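Long-range contact in cadherin-23 (Mus musculus, PDB 5UZ8), which probably mediates calcium-dependent cell adhesion and helps form the extracellular filaments that serve mechanotransduction in hearing: residues Asp75-His80 and Ile106-Asp111. Numbering follows the deposited sequence.
Sequences DYEEVH and IVDIND. With CA (calcium ion), chain J; CA (calcium ion), chain K; CA (calcium ion), chain I.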
# COMPACT_ATOMS: atom_id res chain seq x y z
N ASP A 75 18.34 17.83 -16.08
CA ASP A 75 17.63 16.77 -15.38
C ASP A 75 18.29 15.42 -15.75
O ASP A 75 18.25 15.01 -16.91
CB ASP A 75 16.18 16.79 -15.86
CG ASP A 75 15.30 15.74 -15.16
OD1 ASP A 75 15.76 15.01 -14.26
OD2 ASP A 75 14.13 15.64 -15.54
N TYR A 76 18.85 14.73 -14.76
CA TYR A 76 19.48 13.44 -14.98
C TYR A 76 18.48 12.46 -15.58
O TYR A 76 18.85 11.61 -16.36
CB TYR A 76 20.05 12.85 -13.67
CG TYR A 76 20.78 11.55 -13.89
CD1 TYR A 76 22.13 11.53 -14.32
CD2 TYR A 76 20.14 10.33 -13.71
CE1 TYR A 76 22.79 10.35 -14.53
CE2 TYR A 76 20.81 9.15 -13.90
CZ TYR A 76 22.11 9.16 -14.33
OH TYR A 76 22.75 7.98 -14.53
N GLU A 77 17.21 12.58 -15.20
CA GLU A 77 16.21 11.69 -15.75
C GLU A 77 15.96 11.92 -17.26
O GLU A 77 15.33 11.07 -17.88
CB GLU A 77 14.92 11.74 -14.93
CG GLU A 77 14.99 10.97 -13.62
CD GLU A 77 16.00 11.51 -12.60
OE1 GLU A 77 16.87 10.73 -12.24
OE2 GLU A 77 15.91 12.68 -12.11
N GLU A 78 16.50 13.01 -17.84
CA GLU A 78 16.42 13.29 -19.29
C GLU A 78 17.77 13.23 -19.98
O GLU A 78 17.85 12.83 -21.14
CB GLU A 78 15.82 14.69 -19.52
CG GLU A 78 14.39 14.83 -19.06
CD GLU A 78 13.45 13.87 -19.77
OE1 GLU A 78 13.78 13.42 -20.89
OE2 GLU A 78 12.39 13.55 -19.21
N VAL A 79 18.83 13.65 -19.29
CA VAL A 79 20.15 13.83 -19.89
C VAL A 79 21.25 13.29 -18.97
O VAL A 79 21.33 13.70 -17.82
CB VAL A 79 20.42 15.33 -20.10
CG1 VAL A 79 21.83 15.61 -20.60
CG2 VAL A 79 19.35 15.94 -21.01
N HIS A 80 22.09 12.41 -19.49
CA HIS A 80 23.25 11.89 -18.74
C HIS A 80 24.57 12.60 -19.03
O HIS A 80 25.46 12.59 -18.19
CB HIS A 80 23.40 10.37 -18.93
CG HIS A 80 22.29 9.56 -18.32
ND1 HIS A 80 22.17 8.20 -18.51
CD2 HIS A 80 21.27 9.92 -17.51
CE1 HIS A 80 21.11 7.76 -17.85
NE2 HIS A 80 20.53 8.79 -17.25
N ILE A 106 26.68 14.13 -15.99
CA ILE A 106 25.59 14.53 -15.10
C ILE A 106 25.45 13.49 -13.97
O ILE A 106 25.51 12.28 -14.21
CB ILE A 106 24.27 14.75 -15.87
CG1 ILE A 106 24.47 15.71 -17.05
CG2 ILE A 106 23.19 15.30 -14.96
CD1 ILE A 106 25.20 16.98 -16.66
N VAL A 107 25.25 13.97 -12.75
CA VAL A 107 25.19 13.11 -11.56
C VAL A 107 23.76 13.12 -11.05
O VAL A 107 23.16 14.18 -10.86
CB VAL A 107 26.11 13.66 -10.47
CG1 VAL A 107 26.01 12.83 -9.20
CG2 VAL A 107 27.54 13.68 -10.98
N ASP A 108 23.22 11.92 -10.85
CA ASP A 108 21.87 11.74 -10.33
C ASP A 108 21.81 12.23 -8.89
O ASP A 108 22.69 11.89 -8.07
CB ASP A 108 21.54 10.24 -10.40
CG ASP A 108 20.13 9.88 -9.93
OD1 ASP A 108 19.16 10.65 -10.18
OD2 ASP A 108 20.00 8.75 -9.38
N ILE A 109 20.76 12.95 -8.56
CA ILE A 109 20.38 13.22 -7.16
C ILE A 109 19.03 12.56 -6.87
O ILE A 109 18.28 12.22 -7.78
CB ILE A 109 20.34 14.74 -6.81
CG1 ILE A 109 19.10 15.42 -7.37
CG2 ILE A 109 21.62 15.44 -7.26
CD1 ILE A 109 19.00 16.92 -7.13
N ASN A 110 18.72 12.38 -5.60
CA ASN A 110 17.52 11.70 -5.20
C ASN A 110 16.35 12.68 -5.17
O ASN A 110 15.86 13.06 -4.09
CB ASN A 110 17.69 10.99 -3.86
CG ASN A 110 16.53 10.07 -3.55
OD1 ASN A 110 15.84 9.62 -4.45
ND2 ASN A 110 16.30 9.79 -2.28
N ASP A 111 15.89 13.05 -6.37
CA ASP A 111 14.81 14.04 -6.52
C ASP A 111 13.45 13.46 -6.94
O ASP A 111 12.52 14.23 -7.21
CB ASP A 111 15.25 15.22 -7.42
CG ASP A 111 15.66 14.80 -8.84
OD1 ASP A 111 15.95 13.62 -9.13
OD2 ASP A 111 15.78 15.72 -9.70
CA CA J . 17.36 11.97 -10.07
CA CA K . 15.68 14.93 -11.91
CA CA I . 14.17 8.29 -5.48
O HOH W 1 26.28 10.66 -16.27
O HOH W 2 13.37 14.49 -11.77
O HOH W 3 14.99 17.24 -12.40
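The calcium site at the junction of two successive cadherin repeats joins the DYE motif (D75 to E77), in the loop before strand 81-89, to the DxNDN-type linker that follows strand 97-107 (here D108, I109, N110, D111). The carboxylate of E77 grips one calcium ion with both oxygens, and its OE2, 2.3 Å from the second calcium ion, bridges the two. D111 bridges them as well, OD1 to the first and OD2 to the second. The first ion also takes D108 OD1, at 2.2 Å, and the carbonyl of I109; E21 and D144 complete its shell, D144 coming from the next repeat. D75 OD1 and two waters bind the second ion together with E21. N110 OD1 reaches a third calcium ion, shared with D144 and D193 of the next repeat. As ligands of the same calcium ion, E77 OE1 and D108 OD1 lie 3.1 Å apart, their carboxylate planes turned 66° from each other; the cation probably offsets their like charges. E77 N donates to D75 OD1 from above the D75 carboxylate plane, closing an Asx turn that ties the two ligands together.

With CG anti to the backbone N (chi1 -177°), Y76 turns its ring toward the end of strand 97-107 and the start of the linker. D108 CB sits over one ring face in a CH-pi contact, 3.7 Å from the centroid, while H80 CD2 lies over the opposite face. I106 O meets the ring edge, 3.4 Å from CE1. Replacing Y76 by alanine would remove the ring, which is likely to leave the D108 methylene without its aromatic backing and its carboxylate less firmly placed. D108 OD2 has its own partner in S145. Where strand 97-107 ends, I106 N donates to H80 O at 2.9 Å, and one water gives a hydrogen bond to both H80 O and I106 O.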